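Local atomic coordinates of molybdopterin biosynthesis moeA protein (Pyrococcus horikoshii, PDB entry 1WU2), a protein that probably takes part in the last steps of molybdenum cofactor biosynthesis, in which MoeA proteins insert molybdenum into molybdopterin. Residues 107-119 with 132-144. Sequence-based numbering, arbitrary orientation.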
ATOM      1  N   THR A 107     -16.069  19.553  31.211  1.00 33.09           N
ATOM      2  CA  THR A 107     -16.326  20.894  31.735  1.00 32.89           C
ATOM      3  C   THR A 107     -15.068  21.758  31.666  1.00 32.59           C
ATOM      4  O   THR A 107     -13.973  21.295  31.973  1.00 32.44           O
ATOM      5  CB  THR A 107     -16.815  20.824  33.195  1.00 32.87           C
ATOM      6  OG1 THR A 107     -17.919  19.918  33.300  1.00 32.99           O
ATOM      7  CG2 THR A 107     -17.393  22.158  33.649  1.00 32.97           C
ATOM      8  N   ARG A 108     -15.241  23.015  31.272  1.00 32.24           N
ATOM      9  CA  ARG A 108     -14.136  23.956  31.191  1.00 32.12           C
ATOM     10  C   ARG A 108     -13.573  24.201  32.583  1.00 31.78           C
ATOM     11  O   ARG A 108     -14.326  24.419  33.526  1.00 31.78           O
ATOM     12  CB  ARG A 108     -14.602  25.277  30.580  1.00 32.22           C
ATOM     13  CG  ARG A 108     -13.471  26.243  30.261  1.00 32.40           C
ATOM     14  CD  ARG A 108     -13.880  27.692  30.344  1.00 33.27           C
ATOM     15  NE  ARG A 108     -14.629  28.102  29.161  1.00 33.78           N
ATOM     16  CZ  ARG A 108     -15.497  29.108  29.112  1.00 33.71           C
ATOM     17  NH1 ARG A 108     -15.751  29.852  30.184  1.00 33.68           N
ATOM     18  NH2 ARG A 108     -16.111  29.375  27.964  1.00 33.87           N
ATOM     19  N   ILE A 109     -12.251  24.155  32.704  1.00 31.47           N
ATOM     20  CA  ILE A 109     -11.598  24.383  33.985  1.00 31.44           C
ATOM     21  C   ILE A 109     -11.922  25.807  34.430  1.00 31.59           C
ATOM     22  O   ILE A 109     -11.666  26.756  33.690  1.00 31.55           O
ATOM     23  CB  ILE A 109     -10.063  24.178  33.883  1.00 31.22           C
ATOM     24  CG1 ILE A 109      -9.718  22.753  33.419  1.00 30.84           C
ATOM     25  CG2 ILE A 109      -9.391  24.470  35.217  1.00 31.22           C
ATOM     26  CD1 ILE A 109     -10.382  21.643  34.206  1.00 30.10           C
ATOM     27  N   PRO A 110     -12.517  25.962  35.613  1.00 31.80           N
ATOM     28  CA  PRO A 110     -12.836  27.296  36.129  1.00 31.98           C
ATOM     29  C   PRO A 110     -11.613  28.199  36.210  1.00 32.19           C
ATOM     30  O   PRO A 110     -10.494  27.710  36.365  1.00 32.07           O
ATOM     31  CB  PRO A 110     -13.370  27.014  37.536  1.00 31.95           C
ATOM     32  CG  PRO A 110     -13.845  25.616  37.498  1.00 31.80           C
ATOM     33  CD  PRO A 110     -12.950  24.901  36.540  1.00 31.87           C
ATOM     34  N   LYS A 111     -11.832  29.503  36.076  1.00 32.63           N
ATOM     35  CA  LYS A 111     -10.813  30.494  36.404  1.00 32.94           C
ATOM     36  C   LYS A 111     -10.279  30.191  37.806  1.00 33.05           C
ATOM     37  O   LYS A 111     -11.048  29.849  38.708  1.00 32.80           O
ATOM     38  CB  LYS A 111     -11.408  31.905  36.361  1.00 33.07           C
ATOM     39  CG  LYS A 111     -10.437  32.999  35.949  1.00 33.67           C
ATOM     40  CD  LYS A 111     -11.173  34.325  35.771  1.00 34.74           C
ATOM     41  CE  LYS A 111     -10.338  35.353  35.023  1.00 35.31           C
ATOM     42  NZ  LYS A 111     -10.838  36.741  35.253  1.00 35.66           N
ATOM     43  N   GLY A 112      -8.962  30.287  37.972  1.00 33.27           N
ATOM     44  CA  GLY A 112      -8.314  30.020  39.242  1.00 33.49           C
ATOM     45  C   GLY A 112      -7.707  28.631  39.341  1.00 33.69           C
ATOM     46  O   GLY A 112      -6.631  28.472  39.913  1.00 33.81           O
ATOM     47  N   ALA A 113      -8.392  27.627  38.794  1.00 33.85           N
ATOM     48  CA  ALA A 113      -7.943  26.239  38.903  1.00 33.99           C
ATOM     49  C   ALA A 113      -6.881  25.887  37.864  1.00 34.13           C
ATOM     50  O   ALA A 113      -6.956  26.316  36.712  1.00 34.12           O
ATOM     51  CB  ALA A 113      -9.122  25.289  38.782  1.00 33.94           C
ATOM     52  N   ASN A 114      -5.890  25.109  38.293  1.00 34.26           N
ATOM     53  CA  ASN A 114      -4.880  24.560  37.389  1.00 34.54           C
ATOM     54  C   ASN A 114      -4.743  23.036  37.499  1.00 34.94           C
ATOM     55  O   ASN A 114      -3.811  22.457  36.947  1.00 34.89           O
ATOM     56  CB  ASN A 114      -3.524  25.258  37.597  1.00 34.41           C
ATOM     57  CG  ASN A 114      -2.905  24.969  38.958  1.00 34.18           C
ATOM     58  OD1 ASN A 114      -3.552  24.424  39.843  1.00 33.56           O
ATOM     59  ND2 ASN A 114      -1.641  25.345  39.124  1.00 33.83           N
ATOM     60  N   ALA A 115      -5.684  22.394  38.192  1.00 35.51           N
ATOM     61  CA  ALA A 115      -5.697  20.936  38.320  1.00 36.08           C
ATOM     62  C   ALA A 115      -7.081  20.398  38.688  1.00 36.81           C
ATOM     63  O   ALA A 115      -7.946  21.141  39.143  1.00 36.75           O
ATOM     64  CB  ALA A 115      -4.671  20.490  39.353  1.00 36.02           C
ATOM     65  N   VAL A 116      -7.275  19.100  38.475  1.00 37.77           N
ATOM     66  CA  VAL A 116      -8.503  18.410  38.864  1.00 38.61           C
ATOM     67  C   VAL A 116      -8.164  17.076  39.537  1.00 39.57           C
ATOM     68  O   VAL A 116      -7.354  16.301  39.030  1.00 39.41           O
ATOM     69  CB  VAL A 116      -9.440  18.164  37.655  1.00 38.59           C
ATOM     70  CG1 VAL A 116     -10.733  17.485  38.102  1.00 38.47           C
ATOM     71  CG2 VAL A 116      -9.758  19.476  36.937  1.00 38.48           C
ATOM     72  N   ILE A 117      -8.792  16.829  40.684  1.00 40.94           N
ATOM     73  CA  ILE A 117      -8.605  15.593  41.443  1.00 42.03           C
ATOM     74  C   ILE A 117      -9.835  14.710  41.273  1.00 43.11           C
ATOM     75  O   ILE A 117     -10.961  15.183  41.368  1.00 43.03           O
ATOM     76  CB  ILE A 117      -8.336  15.890  42.954  1.00 42.04           C
ATOM     77  CG1 ILE A 117      -8.110  14.590  43.741  1.00 42.06           C
ATOM     78  CG2 ILE A 117      -9.490  16.685  43.599  1.00 42.06           C
ATOM     79  CD1 ILE A 117      -6.663  14.205  43.898  1.00 42.54           C
HETATM   80  N   MSE A 118      -9.606  13.424  41.024  1.00 44.54           N
HETATM   81  CA  MSE A 118     -10.691  12.458  40.863  1.00 45.66           C
HETATM   82  C   MSE A 118     -11.587  12.433  42.097  1.00 46.44           C
HETATM   83  O   MSE A 118     -11.108  12.544  43.227  1.00 46.52           O
HETATM   84  CB  MSE A 118     -10.123  11.061  40.629  1.00 45.92           C
HETATM   85  CG  MSE A 118      -9.319  10.925  39.356  1.00 46.71           C
HETATM   86 SE   MSE A 118      -8.826   9.084  39.048  1.00 49.91          SE
HETATM   87  CE  MSE A 118     -10.529   8.431  38.387  1.00 48.05           C
ATOM     88  N   GLN A 119     -12.890  12.296  41.860  1.00 47.47           N
ATOM     89  CA  GLN A 119     -13.902  12.258  42.921  1.00 48.24           C
ATOM     90  C   GLN A 119     -13.569  11.243  44.008  1.00 49.01           C
ATOM     91  O   GLN A 119     -13.633  11.537  45.201  1.00 49.11           O
ATOM     92  CB  GLN A 119     -15.259  11.872  42.321  1.00 48.24           C
ATOM     93  CG  GLN A 119     -16.296  12.973  42.328  1.00 48.50           C
ATOM     94  CD  GLN A 119     -17.435  12.695  41.364  1.00 48.71           C
ATOM     95  OE1 GLN A 119     -18.023  13.621  40.815  1.00 49.47           O
ATOM     96  NE2 GLN A 119     -17.744  11.419  41.155  1.00 48.78           N
ATOM     97  N   LEU A 132      -5.146  13.625  50.294  1.00 47.94           N
ATOM     98  CA  LEU A 132      -4.143  12.904  51.072  1.00 47.33           C
ATOM     99  C   LEU A 132      -2.778  12.859  50.382  1.00 46.81           C
ATOM    100  O   LEU A 132      -1.792  12.431  50.984  1.00 46.80           O
ATOM    101  CB  LEU A 132      -4.631  11.475  51.337  1.00 47.30           C
ATOM    102  CG  LEU A 132      -6.098  11.341  51.769  1.00 47.23           C
ATOM    103  CD1 LEU A 132      -6.595   9.909  51.641  1.00 47.22           C
ATOM    104  CD2 LEU A 132      -6.279  11.836  53.195  1.00 47.35           C
ATOM    105  N   ARG A 133      -2.722  13.291  49.121  1.00 46.15           N
ATOM    106  CA  ARG A 133      -1.480  13.267  48.347  1.00 45.57           C
ATOM    107  C   ARG A 133      -1.332  14.500  47.452  1.00 44.68           C
ATOM    108  O   ARG A 133      -2.330  15.079  47.023  1.00 44.55           O
ATOM    109  CB  ARG A 133      -1.430  12.002  47.486  1.00 45.75           C
ATOM    110  CG  ARG A 133      -0.558  10.895  48.053  1.00 46.68           C
ATOM    111  CD  ARG A 133      -1.304   9.908  48.932  1.00 48.08           C
ATOM    112  NE  ARG A 133      -0.418   9.174  49.837  1.00 49.40           N
ATOM    113  CZ  ARG A 133      -0.768   8.079  50.514  1.00 50.50           C
ATOM    114  NH1 ARG A 133      -1.993   7.567  50.404  1.00 50.95           N
ATOM    115  NH2 ARG A 133       0.114   7.485  51.311  1.00 51.07           N
ATOM    116  N   PRO A 134      -0.092  14.901  47.160  1.00 43.67           N
ATOM    117  CA  PRO A 134       0.145  16.076  46.311  1.00 43.04           C
ATOM    118  C   PRO A 134      -0.361  15.918  44.877  1.00 42.30           C
ATOM    119  O   PRO A 134      -0.120  14.895  44.232  1.00 42.24           O
ATOM    120  CB  PRO A 134       1.672  16.231  46.331  1.00 43.08           C
ATOM    121  CG  PRO A 134       2.128  15.444  47.502  1.00 43.31           C
ATOM    122  CD  PRO A 134       1.174  14.302  47.614  1.00 43.67           C
ATOM    123  N   VAL A 135      -1.054  16.949  44.401  1.00 41.36           N
ATOM    124  CA  VAL A 135      -1.610  16.993  43.059  1.00 40.70           C
ATOM    125  C   VAL A 135      -0.693  17.840  42.181  1.00 40.13           C
ATOM    126  O   VAL A 135      -0.310  18.947  42.560  1.00 40.16           O
ATOM    127  CB  VAL A 135      -3.033  17.602  43.078  1.00 40.63           C
ATOM    128  CG1 VAL A 135      -3.589  17.763  41.665  1.00 40.43           C
ATOM    129  CG2 VAL A 135      -3.961  16.741  43.925  1.00 40.61           C
ATOM    130  N   ALA A 136      -0.343  17.315  41.011  1.00 39.46           N
ATOM    131  CA  ALA A 136       0.520  18.021  40.068  1.00 38.95           C
ATOM    132  C   ALA A 136      -0.256  19.120  39.341  1.00 38.50           C
ATOM    133  O   ALA A 136      -1.453  18.965  39.098  1.00 38.17           O
ATOM    134  CB  ALA A 136       1.101  17.047  39.060  1.00 38.89           C
ATOM    135  N   PRO A 137       0.410  20.229  39.009  1.00 38.01           N
ATOM    136  CA  PRO A 137      -0.176  21.224  38.104  1.00 37.69           C
ATOM    137  C   PRO A 137      -0.466  20.618  36.731  1.00 37.32           C
ATOM    138  O   PRO A 137       0.419  20.027  36.117  1.00 37.32           O
ATOM    139  CB  PRO A 137       0.913  22.302  38.005  1.00 37.64           C
ATOM    140  CG  PRO A 137       1.760  22.107  39.210  1.00 37.92           C
ATOM    141  CD  PRO A 137       1.741  20.644  39.487  1.00 37.97           C
ATOM    142  N   GLY A 138      -1.708  20.750  36.279  1.00 36.95           N
ATOM    143  CA  GLY A 138      -2.132  20.221  34.994  1.00 36.60           C
ATOM    144  C   GLY A 138      -2.649  18.797  35.081  1.00 36.23           C
ATOM    145  O   GLY A 138      -2.868  18.158  34.053  1.00 36.25           O
ATOM    146  N   GLN A 139      -2.856  18.303  36.301  1.00 35.83           N
ATOM    147  CA  GLN A 139      -3.334  16.940  36.512  1.00 35.54           C
ATOM    148  C   GLN A 139      -4.785  16.825  36.057  1.00 35.29           C
ATOM    149  O   GLN A 139      -5.621  17.644  36.429  1.00 35.36           O
ATOM    150  CB  GLN A 139      -3.214  16.546  37.988  1.00 35.50           C
ATOM    151  CG  GLN A 139      -3.708  15.130  38.302  1.00 35.53           C
ATOM    152  CD  GLN A 139      -3.109  14.550  39.576  1.00 35.43           C
ATOM    153  OE1 GLN A 139      -1.950  14.802  39.894  1.00 35.50           O
ATOM    154  NE2 GLN A 139      -3.900  13.771  40.306  1.00 35.49           N
ATOM    155  N   ASN A 140      -5.067  15.810  35.245  1.00 34.91           N
ATOM    156  CA  ASN A 140      -6.404  15.570  34.708  1.00 34.61           C
ATOM    157  C   ASN A 140      -6.983  16.772  33.968  1.00 34.35           C
ATOM    158  O   ASN A 140      -8.174  17.066  34.081  1.00 34.37           O
ATOM    159  CB  ASN A 140      -7.360  15.110  35.820  1.00 34.52           C
ATOM    160  CG  ASN A 140      -6.963  13.773  36.411  1.00 34.56           C
ATOM    161  OD1 ASN A 140      -6.465  12.896  35.706  1.00 34.24           O
ATOM    162  ND2 ASN A 140      -7.189  13.607  37.711  1.00 34.56           N
ATOM    163  N   ILE A 141      -6.132  17.471  33.220  1.00 33.95           N
ATOM    164  CA  ILE A 141      -6.585  18.535  32.334  1.00 33.72           C
ATOM    165  C   ILE A 141      -6.163  18.232  30.901  1.00 33.56           C
ATOM    166  O   ILE A 141      -4.972  18.127  30.603  1.00 33.36           O
ATOM    167  CB  ILE A 141      -6.037  19.909  32.773  1.00 33.59           C
ATOM    168  CG1 ILE A 141      -6.683  20.334  34.093  1.00 33.55           C
ATOM    169  CG2 ILE A 141      -6.315  20.963  31.695  1.00 33.67           C
ATOM    170  CD1 ILE A 141      -6.092  21.583  34.708  1.00 33.10           C
ATOM    171  N   ALA A 142      -7.154  18.072  30.029  1.00 33.34           N
ATOM    172  CA  ALA A 142      -6.933  18.097  28.592  1.00 33.24           C
ATOM    173  C   ALA A 142      -6.775  19.552  28.158  1.00 33.19           C
ATOM    174  O   ALA A 142      -7.759  20.253  27.922  1.00 33.16           O
ATOM    175  CB  ALA A 142      -8.095  17.435  27.858  1.00 33.15           C
ATOM    176  N   PHE A 143      -5.530  20.005  28.064  1.00 33.23           N
ATOM    177  CA  PHE A 143      -5.239  21.402  27.741  1.00 33.21           C
ATOM    178  C   PHE A 143      -5.644  21.769  26.316  1.00 33.15           C
ATOM    179  O   PHE A 143      -5.848  20.902  25.468  1.00 33.12           O
ATOM    180  CB  PHE A 143      -3.749  21.701  27.946  1.00 33.22           C
ATOM    181  CG  PHE A 143      -3.363  21.874  29.385  1.00 33.46           C
ATOM    182  CD1 PHE A 143      -3.673  23.045  30.061  1.00 33.75           C
ATOM    183  CD2 PHE A 143      -2.689  20.867  30.066  1.00 33.81           C
ATOM    184  CE1 PHE A 143      -3.315  23.214  31.394  1.00 34.33           C
ATOM    185  CE2 PHE A 143      -2.330  21.027  31.398  1.00 34.02           C
ATOM    186  CZ  PHE A 143      -2.644  22.203  32.062  1.00 34.21           C
ATOM    187  N   THR A 144      -5.743  23.071  26.070  1.00 33.15           N
ATOM    188  CA  THR A 144      -6.131  23.600  24.770  1.00 33.11           C
ATOM    189  C   THR A 144      -5.123  23.181  23.708  1.00 33.15           C
ATOM    190  O   THR A 144      -3.932  23.467  23.822  1.00 33.14           O
ATOM    191  CB  THR A 144      -6.226  25.141  24.832  1.00 33.10           C
ATOM    192  OG1 THR A 144      -7.283  25.526  25.719  1.00 32.85           O
ATOM    193  CG2 THR A 144      -6.641  25.736  23.485  1.00 32.93           C
TER
HETATM  194  O   HOH W   1      -6.576  12.107  40.961  1.00 27.30           O
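The flat amide of Asn140 reaches across to Val116, its ND2 giving a hydrogen bond to Val116 O (3.0 Å) from above the carbonyl plane, 35° out of it, while the Met118 side chain crosses that of Asn140 at about a right angle, CG nearest ND2. Asparagine also tolerates the positive phi (55°) here. The ring of Phe143, a flat group of the same segment, carries Ile141 CG2 over the centre of one face, 3.6 Å above the plane, and Ile141 in turn sends CD1 to Asn114 O (3.3 Å). With its CG1 anti to the carbonyl carbon (chi1 -69°), Ile141 also packs against Ile109. Two backbone bonds join the segments: Gly138 N to Asn114 O (2.8 Å) and Val116 N to Gln139 O. Gly138 suits the type II turn 136-139, where a side chain would collide with the carbonyl oxygen before it. Small Ala115 fits beside Val135 CG1 (3.7 Å), and Val135 CG2 meets Ile117 CD1. Gln139 OE1 accepts from Ala136 N, joining the turn's two ends. An alanine in place of Asn140 would probably leave Val116 O without its side-chain donor. Strand 115-118, paired with strand 60-63 and bulged at Asn114 and Ala115 opposite Ile63, is outermost in its sheet within this chain; the turns at 136-141, rather than another strand, supply partners for Val116 N and O.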